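Local structure of putative sugar ABC transporter (Yersinia enterocolitica subsp. enterocolitica 8081, 5ULB) at residues A62-F67 with T90-R95; R95-G100 with G112-L117; G133-D138 with P171-L176. The protein probably serves as the periplasmic binding protein of an ABC transporter, capturing 5-methylthioribose or a closely related sugar for uptake. One frame throughout, in Å; residues are numbered along the deposited sequence.

Interactions 1 and 2 share helix 89-98 and pack against each other, Val93 of the first meeting Ile114 of the second; interaction 3 stands about 39 and 42 Å from them, centre to centre, on the other lobe. All three rest on apolar contacts: an aromatic ring and a glutamine stem against a leucine methyl in interaction 1, aliphatic branches in the other two, with no polar bond across the gap. Interaction 1 joins two helices and is largely buried. Interaction 2 sets the end of one of those helices against a loop, at a partly exposed site where a carbonyl oxygen shares the surface with methyl groups. Interaction 3, again buried, fixes a helix against an outermost strand.

Interaction 1: residues A62-F67 with T90-R95; sequences ARFQDF and TELVKR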
loop_
_atom_site.group_PDB
_atom_site.type_symbol
_atom_site.label_atom_id
_atom_site.label_comp_id
_atom_site.label_asym_id
_atom_site.label_seq_id
_atom_site.Cartn_x
_atom_site.Cartn_y
_atom_site.Cartn_z
ATOM N N ALA A 62 -19.668 2.108 3.982
ATOM C CA ALA A 62 -20.643 1.629 4.953
ATOM C C ALA A 62 -20.265 0.325 5.553
ATOM O O ALA A 62 -20.347 0.149 6.805
ATOM C CB ALA A 62 -21.998 1.568 4.380
ATOM N N ARG A 63 -19.800 -0.574 4.718
ATOM C CA ARG A 63 -19.374 -1.917 5.178
ATOM C C ARG A 63 -18.104 -1.749 6.025
ATOM O O ARG A 63 -17.957 -2.414 7.078
ATOM C CB ARG A 63 -19.138 -2.827 4.009
ATOM C CG ARG A 63 -20.448 -3.134 3.236
ATOM C CD ARG A 63 -20.387 -4.146 2.101
ATOM N NE ARG A 63 -20.290 -5.489 2.657
ATOM C CZ ARG A 63 -19.182 -6.179 2.770
ATOM N NH1 ARG A 63 -19.288 -7.400 3.326
ATOM N NH2 ARG A 63 -18.016 -5.677 2.342
ATOM N N PHE A 64 -17.178 -0.841 5.662
ATOM C CA PHE A 64 -15.988 -0.533 6.444
ATOM C C PHE A 64 -16.381 -0.129 7.862
ATOM O O PHE A 64 -15.902 -0.691 8.865
ATOM C CB PHE A 64 -15.206 0.562 5.775
ATOM C CG PHE A 64 -13.911 0.905 6.523
ATOM C CD1 PHE A 64 -12.765 0.158 6.283
ATOM C CD2 PHE A 64 -13.853 1.932 7.371
ATOM C CE1 PHE A 64 -11.613 0.519 6.906
ATOM C CE2 PHE A 64 -12.684 2.261 8.035
ATOM C CZ PHE A 64 -11.601 1.543 7.817
ATOM N N GLN A 65 -17.274 0.868 7.990
ATOM C CA GLN A 65 -17.759 1.287 9.236
ATOM C C GLN A 65 -18.431 0.228 10.085
ATOM O O GLN A 65 -18.159 0.130 11.313
ATOM C CB GLN A 65 -18.634 2.534 9.121
ATOM C CG GLN A 65 -17.941 3.783 8.555
ATOM C CD GLN A 65 -18.895 4.838 8.266
ATOM O OE1 GLN A 65 -19.335 5.618 9.142
ATOM N NE2 GLN A 65 -19.246 4.933 6.964
ATOM N N ASP A 66 -19.258 -0.572 9.407
ATOM C CA ASP A 66 -19.890 -1.679 10.179
ATOM C C ASP A 66 -18.815 -2.664 10.751
ATOM O O ASP A 66 -18.915 -3.077 11.907
ATOM C CB ASP A 66 -20.836 -2.438 9.246
ATOM C CG ASP A 66 -22.065 -1.662 8.869
ATOM O OD1 ASP A 66 -22.420 -0.635 9.529
ATOM O OD2 ASP A 66 -22.707 -2.198 7.905
ATOM N N PHE A 67 -17.800 -3.002 9.942
ATOM C CA PHE A 67 -16.741 -3.863 10.412
ATOM C C PHE A 67 -16.009 -3.276 11.596
ATOM O O PHE A 67 -15.673 -3.967 12.563
ATOM C CB PHE A 67 -15.786 -4.310 9.353
ATOM C CG PHE A 67 -16.317 -5.286 8.357
ATOM C CD1 PHE A 67 -16.943 -6.408 8.717
ATOM C CD2 PHE A 67 -15.980 -5.122 7.015
ATOM C CE1 PHE A 67 -17.327 -7.356 7.781
ATOM C CE2 PHE A 67 -16.321 -6.102 6.083
ATOM C CZ PHE A 67 -17.025 -7.204 6.474
ATOM N N THR A 90 -12.072 9.830 11.660
ATOM C CA THR A 90 -11.611 10.428 12.910
ATOM C C THR A 90 -12.473 10.029 14.097
ATOM O O THR A 90 -11.929 9.730 15.155
ATOM C CB THR A 90 -11.569 11.949 12.730
ATOM O OG1 THR A 90 -10.632 12.323 11.699
ATOM C CG2 THR A 90 -11.156 12.673 13.950
ATOM N N GLU A 91 -13.809 10.159 14.018
ATOM C CA GLU A 91 -14.673 9.866 15.144
ATOM C C GLU A 91 -14.593 8.368 15.410
ATOM O O GLU A 91 -14.673 7.943 16.549
ATOM C CB GLU A 91 -16.118 10.315 14.862
ATOM C CG GLU A 91 -16.232 11.810 15.130
ATOM C CD GLU A 91 -16.182 12.092 16.640
ATOM O OE1 GLU A 91 -15.439 12.984 17.079
ATOM O OE2 GLU A 91 -16.862 11.360 17.384
ATOM N N LEU A 92 -14.424 7.536 14.371
ATOM C CA LEU A 92 -14.341 6.076 14.577
ATOM C C LEU A 92 -13.135 5.732 15.442
ATOM O O LEU A 92 -13.184 4.996 16.408
ATOM C CB LEU A 92 -14.221 5.291 13.267
ATOM C CG LEU A 92 -15.313 4.567 12.558
ATOM C CD1 LEU A 92 -14.716 3.799 11.401
ATOM C CD2 LEU A 92 -15.930 3.621 13.526
ATOM N N VAL A 93 -11.976 6.350 15.107
ATOM C CA VAL A 93 -10.747 6.137 15.867
ATOM C C VAL A 93 -10.830 6.673 17.248
ATOM O O VAL A 93 -10.372 6.048 18.204
ATOM C CB VAL A 93 -9.531 6.608 15.075
ATOM C CG1 VAL A 93 -8.265 6.486 15.935
ATOM C CG2 VAL A 93 -9.347 5.825 13.807
ATOM N N LYS A 94 -11.452 7.835 17.401
ATOM C CA LYS A 94 -11.656 8.339 18.744
ATOM C C LYS A 94 -12.497 7.345 19.634
ATOM O O LYS A 94 -12.265 7.189 20.842
ATOM C CB LYS A 94 -12.330 9.709 18.823
ATOM C CG LYS A 94 -11.403 10.824 18.293
ATOM C CD LYS A 94 -12.156 12.152 18.254
ATOM C CE LYS A 94 -11.208 13.207 17.741
ATOM N NZ LYS A 94 -11.903 14.484 17.715
ATOM N N ARG A 95 -13.466 6.658 19.003
ATOM C CA ARG A 95 -14.297 5.714 19.737
ATOM C C ARG A 95 -13.424 4.435 20.108
ATOM O O ARG A 95 -13.564 3.850 21.176
ATOM C CB ARG A 95 -15.534 5.329 18.913
ATOM C CG ARG A 95 -16.631 4.651 19.739
ATOM C CD ARG A 95 -18.055 4.836 19.135
ATOM N NE ARG A 95 -18.311 3.729 18.285
ATOM C CZ ARG A 95 -18.614 2.494 18.693
ATOM N NH1 ARG A 95 -18.775 1.551 17.767
ATOM N NH2 ARG A 95 -18.724 2.154 19.999
#
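Phe64 holds its ring carbon CG anti to the backbone N (chi1 -178°), which swings the ring out from helix 61-73 toward Leu92 of helix 89-98. Leu92 answers with a less regular torsion: its chi1 of -101° lies well away from a staggered value, and a second conformer of this side chain is also modelled, so the details below apply to one of two placements. In it, the CD1 methyl of Leu92 does the touching, 4.2 Å from CE2 of Phe64. That same methyl lies 4.3 Å from CG of Gln65, so that one branch of the leucine meets both an aromatic ring and the aliphatic stem of its neighbour. The amide end of Gln65 is occupied within its own helix, NE2 bonding to the carbonyl oxygen of Asp61, and it is the CG methylene that meets Leu92. Leu92 also rests on Val68 and Asn69, one turn further along helix 61-73, while Phe64 reaches down to Ile25 of strand 21-26. The ring thus contacts both the sheet and the neighbouring helix. At its closest, between Gln65 and Leu92, the CA-CA separation is 7.9 Å. Two helices lying side by side, running in the same general direction and following strands 51-56 and 78-82, are characteristic of the Rossmann-like alpha/beta lobe of a type I periplasmic binding protein.

Interaction 2: residues R95-G100 with G112-L117; sequences RIVANG and GDIPGL
A type II beta turn, Ile114 to Leu117, in the loop before strand 118-122 lies against Val97 in the last turn of helix 89-98. Both methyls of the valine take part. With chi1 at 173°, CG1 is anti to the backbone N and sits 3.8 Å from the carbonyl oxygen of Pro115, while CG2 meets CG2 of Ile114 at 3.9 Å, the two side chains passing at a slant. Ile114 uses its short branch here; its longer arm ends at CD1, which packs on Val93 and Lys94 further back along the same helix. The turn is closed by a bond from Leu117 N to Ile114 O of 3.1 Å, and Gly116, at its third position, takes the positive phi that a type II turn needs there. The helix ends in a Schellman motif, with Gly100 as the C-prime residue: Gly100 N bonds to Val97 O at 2.9 Å, and Ile101 N reaches back to Ile96 O. In the same helix end, Asn99 grips the carbonyl oxygen of Arg95 twice. Its ND2 makes a nearly straight bond of 2.8 Å (174° at the hydrogen) to Arg95 O, in the plane of its own amide, and its backbone N approaches from the opposite face of that carbonyl's plane. The carbonyl oxygen of Gly116, within the turn, is bonded by Lys276 NZ, and Val97 also touches Val103 of strand 102-106.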
loop_
_atom_site.group_PDB
_atom_site.type_symbol
_atom_site.label_atom_id
_atom_site.label_comp_id
_atom_site.label_asym_id
_atom_site.label_seq_id
_atom_site.Cartn_x
_atom_site.Cartn_y
_atom_site.Cartn_z
ATOM N N ARG A 95 -13.466 6.658 19.003
ATOM C CA ARG A 95 -14.297 5.714 19.737
ATOM C C ARG A 95 -13.424 4.435 20.108
ATOM O O ARG A 95 -13.564 3.850 21.176
ATOM C CB ARG A 95 -15.534 5.329 18.913
ATOM C CG ARG A 95 -16.631 4.651 19.739
ATOM C CD ARG A 95 -18.055 4.836 19.135
ATOM N NE ARG A 95 -18.311 3.729 18.285
ATOM C CZ ARG A 95 -18.614 2.494 18.693
ATOM N NH1 ARG A 95 -18.775 1.551 17.767
ATOM N NH2 ARG A 95 -18.724 2.154 19.999
ATOM N N ILE A 96 -12.525 4.051 19.216
ATOM C CA ILE A 96 -11.654 2.926 19.477
ATOM C C ILE A 96 -10.841 3.272 20.705
ATOM O O ILE A 96 -10.733 2.488 21.645
ATOM C CB ILE A 96 -10.723 2.653 18.282
ATOM C CG1 ILE A 96 -11.531 2.146 17.064
ATOM C CG2 ILE A 96 -9.672 1.591 18.621
ATOM C CD1 ILE A 96 -10.723 2.029 15.765
ATOM N N VAL A 97 -10.202 4.426 20.687
ATOM C CA VAL A 97 -9.342 4.874 21.822
ATOM C C VAL A 97 -10.152 4.957 23.131
ATOM O O VAL A 97 -9.710 4.531 24.225
ATOM C CB VAL A 97 -8.680 6.210 21.507
ATOM C CG1 VAL A 97 -7.970 6.713 22.743
ATOM C CG2 VAL A 97 -7.702 6.013 20.375
ATOM N N ALA A 98 -11.393 5.522 23.029
ATOM C CA ALA A 98 -12.239 5.668 24.228
ATOM C C ALA A 98 -12.611 4.355 24.856
ATOM O O ALA A 98 -12.893 4.320 26.000
ATOM C CB ALA A 98 -13.507 6.409 23.860
ATOM N N ASN A 99 -12.602 3.305 24.047
ATOM C CA ASN A 99 -12.888 1.928 24.492
ATOM C C ASN A 99 -11.660 1.173 24.879
ATOM O O ASN A 99 -11.802 0.009 25.247
ATOM C CB ASN A 99 -13.679 1.125 23.478
ATOM C CG ASN A 99 -15.175 1.508 23.395
ATOM O OD1 ASN A 99 -15.936 0.872 24.030
ATOM N ND2 ASN A 99 -15.556 2.560 22.671
ATOM N N GLY A 100 -10.512 1.819 25.019
ATOM C CA GLY A 100 -9.327 1.179 25.533
ATOM C C GLY A 100 -8.691 0.184 24.612
ATOM O O GLY A 100 -7.955 -0.682 25.102
ATOM N N GLY A 112 -6.454 16.101 13.252
ATOM C CA GLY A 112 -6.013 16.364 14.585
ATOM C C GLY A 112 -5.143 15.323 15.191
ATOM O O GLY A 112 -4.719 14.348 14.528
ATOM N N ASP A 113 -4.928 15.444 16.475
ATOM C CA ASP A 113 -3.979 14.590 17.170
ATOM C C ASP A 113 -4.890 13.815 18.110
ATOM O O ASP A 113 -5.539 14.374 18.976
ATOM C CB ASP A 113 -2.989 15.395 18.031
ATOM C CG ASP A 113 -2.174 14.474 18.994
ATOM O OD1 ASP A 113 -1.130 13.804 18.589
ATOM O OD2 ASP A 113 -2.620 14.413 20.182
ATOM N N ILE A 114 -4.910 12.524 17.927
ATOM C CA ILE A 114 -5.593 11.617 18.782
ATOM C C ILE A 114 -4.538 10.958 19.720
ATOM O O ILE A 114 -3.741 10.109 19.261
ATOM C CB ILE A 114 -6.378 10.562 17.975
ATOM C CG1 ILE A 114 -7.437 11.259 17.101
ATOM C CG2 ILE A 114 -7.033 9.594 18.914
ATOM C CD1 ILE A 114 -8.162 10.337 16.169
ATOM N N PRO A 115 -4.635 11.182 21.009
ATOM C CA PRO A 115 -3.580 10.607 21.860
ATOM C C PRO A 115 -3.684 9.052 21.851
ATOM O O PRO A 115 -4.738 8.518 21.974
ATOM C CB PRO A 115 -3.863 11.181 23.243
ATOM C CG PRO A 115 -4.656 12.465 22.957
ATOM C CD PRO A 115 -5.428 12.237 21.674
ATOM N N GLY A 116 -2.534 8.376 21.708
ATOM C CA GLY A 116 -2.496 6.957 21.597
ATOM C C GLY A 116 -2.507 6.349 20.254
ATOM O O GLY A 116 -2.114 5.162 20.104
ATOM N N LEU A 117 -2.851 7.154 19.244
ATOM C CA LEU A 117 -2.875 6.693 17.846
ATOM C C LEU A 117 -1.472 6.853 17.238
ATOM O O LEU A 117 -0.828 7.863 17.466
ATOM C CB LEU A 117 -3.892 7.558 17.086
ATOM C CG LEU A 117 -4.000 7.197 15.614
ATOM C CD1 LEU A 117 -4.492 5.779 15.373
ATOM C CD2 LEU A 117 -4.899 8.200 14.946
#

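Interaction 3: residues G133-D138 with P171-L176; sequences GQLVKD and PGITEL
Between Ile173 and residues 133-138 the contact is apolar packing. Ile173 points at the helix and meets two successive residues with different parts of its long arm: the terminal CD1 lies 4.4 Å from CD2 of Leu135, and the inner CG1 lies 4.4 Å from CG2 of Val136. Leu135 starts off to one side but sends its end across, because CG is anti to the backbone N (chi1 -174°) and the side chain stretches outward from there. These are loose van der Waals contacts, extended by Ile173 on Ala143 and Ile145 of the neighbouring strand and by Leu135 on Tyr235 of strand 233-237. None of the polar interactions joins the two segments. Within the helix, one turn apart, Gln134 NE2 donates to Asp138 OD1 at 2.9 Å; the amide holds its partner close to its own plane, but the oxygen is met from above the carboxylate plane, 42° out of it. The other carboxylate oxygen, OD2, bonds with the hydroxyl of Tyr235, so both carboxylate oxygens of Asp138 have partners. Backbone bonds of Gly172, Thr174 and Leu176 with Ala143 and Ile145 join residues 172-176 to the parallel strand 143-148. Helix 124-138 leads into strand 143-148, and its C-terminal end covers the edge strand 173-179 beside it, as in the second alpha/beta lobe of the type I periplasmic-binding fold.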
loop_
_atom_site.group_PDB
_atom_site.type_symbol
_atom_site.label_atom_id
_atom_site.label_comp_id
_atom_site.label_asym_id
_atom_site.label_seq_id
_atom_site.Cartn_x
_atom_site.Cartn_y
_atom_site.Cartn_z
ATOM N N GLY A 133 8.177 11.434 -12.022
ATOM C CA GLY A 133 9.382 12.124 -12.418
ATOM C C GLY A 133 10.207 11.382 -13.390
ATOM O O GLY A 133 10.876 11.967 -14.243
ATOM N N GLN A 134 10.238 10.031 -13.337
ATOM C CA GLN A 134 10.948 9.236 -14.363
ATOM C C GLN A 134 10.302 9.401 -15.674
ATOM O O GLN A 134 11.020 9.437 -16.688
ATOM C CB GLN A 134 11.044 7.787 -13.966
ATOM C CG GLN A 134 12.070 7.018 -14.792
ATOM C CD GLN A 134 13.518 7.462 -14.601
ATOM O OE1 GLN A 134 13.956 7.662 -13.407
ATOM N NE2 GLN A 134 14.170 7.735 -15.666
ATOM N N LEU A 135 8.992 9.483 -15.722
ATOM C CA LEU A 135 8.268 9.734 -16.962
ATOM C C LEU A 135 8.742 11.068 -17.586
ATOM O O LEU A 135 9.066 11.253 -18.744
ATOM C CB LEU A 135 6.765 9.658 -16.712
ATOM C CG LEU A 135 5.784 9.749 -17.889
ATOM C CD1 LEU A 135 4.412 9.349 -17.379
ATOM C CD2 LEU A 135 5.701 11.124 -18.463
ATOM N N VAL A 136 8.791 12.085 -16.728
ATOM C CA VAL A 136 9.211 13.422 -17.183
ATOM C C VAL A 136 10.589 13.340 -17.749
ATOM O O VAL A 136 10.866 13.958 -18.798
ATOM C CB VAL A 136 9.126 14.412 -16.032
ATOM C CG1 VAL A 136 9.788 15.757 -16.409
ATOM C CG2 VAL A 136 7.636 14.645 -15.563
ATOM N N LYS A 137 11.529 12.710 -17.033
ATOM C CA LYS A 137 12.935 12.592 -17.469
ATOM C C LYS A 137 12.949 11.846 -18.824
ATOM O O LYS A 137 13.606 12.286 -19.774
ATOM C CB LYS A 137 13.690 11.788 -16.464
ATOM C CG LYS A 137 14.018 12.476 -15.167
ATOM C CD LYS A 137 14.816 11.541 -14.196
ATOM C CE LYS A 137 15.132 12.242 -12.900
ATOM N NZ LYS A 137 15.739 11.375 -11.938
ATOM N N ASP A 138 12.262 10.728 -18.930
ATOM C CA ASP A 138 12.334 9.864 -20.129
ATOM C C ASP A 138 11.782 10.569 -21.364
ATOM O O ASP A 138 12.215 10.300 -22.421
ATOM C CB ASP A 138 11.589 8.601 -19.908
ATOM C CG ASP A 138 12.317 7.645 -18.928
ATOM O OD1 ASP A 138 13.473 7.893 -18.509
ATOM O OD2 ASP A 138 11.709 6.523 -18.622
ATOM N N PRO A 171 5.273 22.202 -18.346
ATOM C CA PRO A 171 3.961 22.482 -19.089
ATOM C C PRO A 171 3.828 21.732 -20.364
ATOM O O PRO A 171 2.742 21.680 -20.880
ATOM C CB PRO A 171 3.980 23.966 -19.389
ATOM C CG PRO A 171 5.286 24.344 -18.953
ATOM C CD PRO A 171 6.087 23.383 -18.229
ATOM N N GLY A 172 4.855 21.073 -20.841
ATOM C CA GLY A 172 4.731 20.213 -21.986
ATOM C C GLY A 172 4.222 18.815 -21.684
ATOM O O GLY A 172 4.083 18.008 -22.612
ATOM N N ILE A 173 3.835 18.541 -20.456
ATOM C CA ILE A 173 3.129 17.309 -20.107
ATOM C C ILE A 173 1.649 17.606 -20.166
ATOM O O ILE A 173 1.164 18.526 -19.533
ATOM C CB ILE A 173 3.488 16.747 -18.742
ATOM C CG1 ILE A 173 4.995 16.501 -18.573
ATOM C CG2 ILE A 173 2.710 15.451 -18.509
ATOM C CD1 ILE A 173 5.611 15.463 -19.445
ATOM N N THR A 174 0.911 16.866 -21.017
ATOM C CA THR A 174 -0.498 17.074 -21.213
ATOM C C THR A 174 -1.220 15.832 -20.675
ATOM O O THR A 174 -0.999 14.751 -21.184
ATOM C CB THR A 174 -0.824 17.306 -22.681
ATOM O OG1 THR A 174 -0.160 18.459 -23.176
ATOM C CG2 THR A 174 -2.348 17.378 -22.903
ATOM N N GLU A 175 -2.137 16.010 -19.690
ATOM C CA GLU A 175 -2.971 14.945 -19.233
ATOM C C GLU A 175 -4.183 14.877 -20.157
ATOM O O GLU A 175 -5.026 15.763 -20.159
ATOM C CB GLU A 175 -3.442 15.210 -17.833
ATOM C CG GLU A 175 -4.318 14.093 -17.269
ATOM C CD GLU A 175 -5.009 14.456 -15.964
ATOM O OE1 GLU A 175 -4.309 14.754 -14.984
ATOM O OE2 GLU A 175 -6.289 14.416 -15.864
ATOM N N LEU A 176 -4.252 13.809 -20.914
ATOM C CA LEU A 176 -5.407 13.606 -21.831
ATOM C C LEU A 176 -6.653 13.276 -21.031
ATOM O O LEU A 176 -7.740 13.761 -21.373
ATOM C CB LEU A 176 -5.083 12.574 -22.891
ATOM C CG LEU A 176 -3.975 12.849 -23.829
ATOM C CD1 LEU A 176 -3.691 11.579 -24.597
ATOM C CD2 LEU A 176 -4.207 14.054 -24.654
#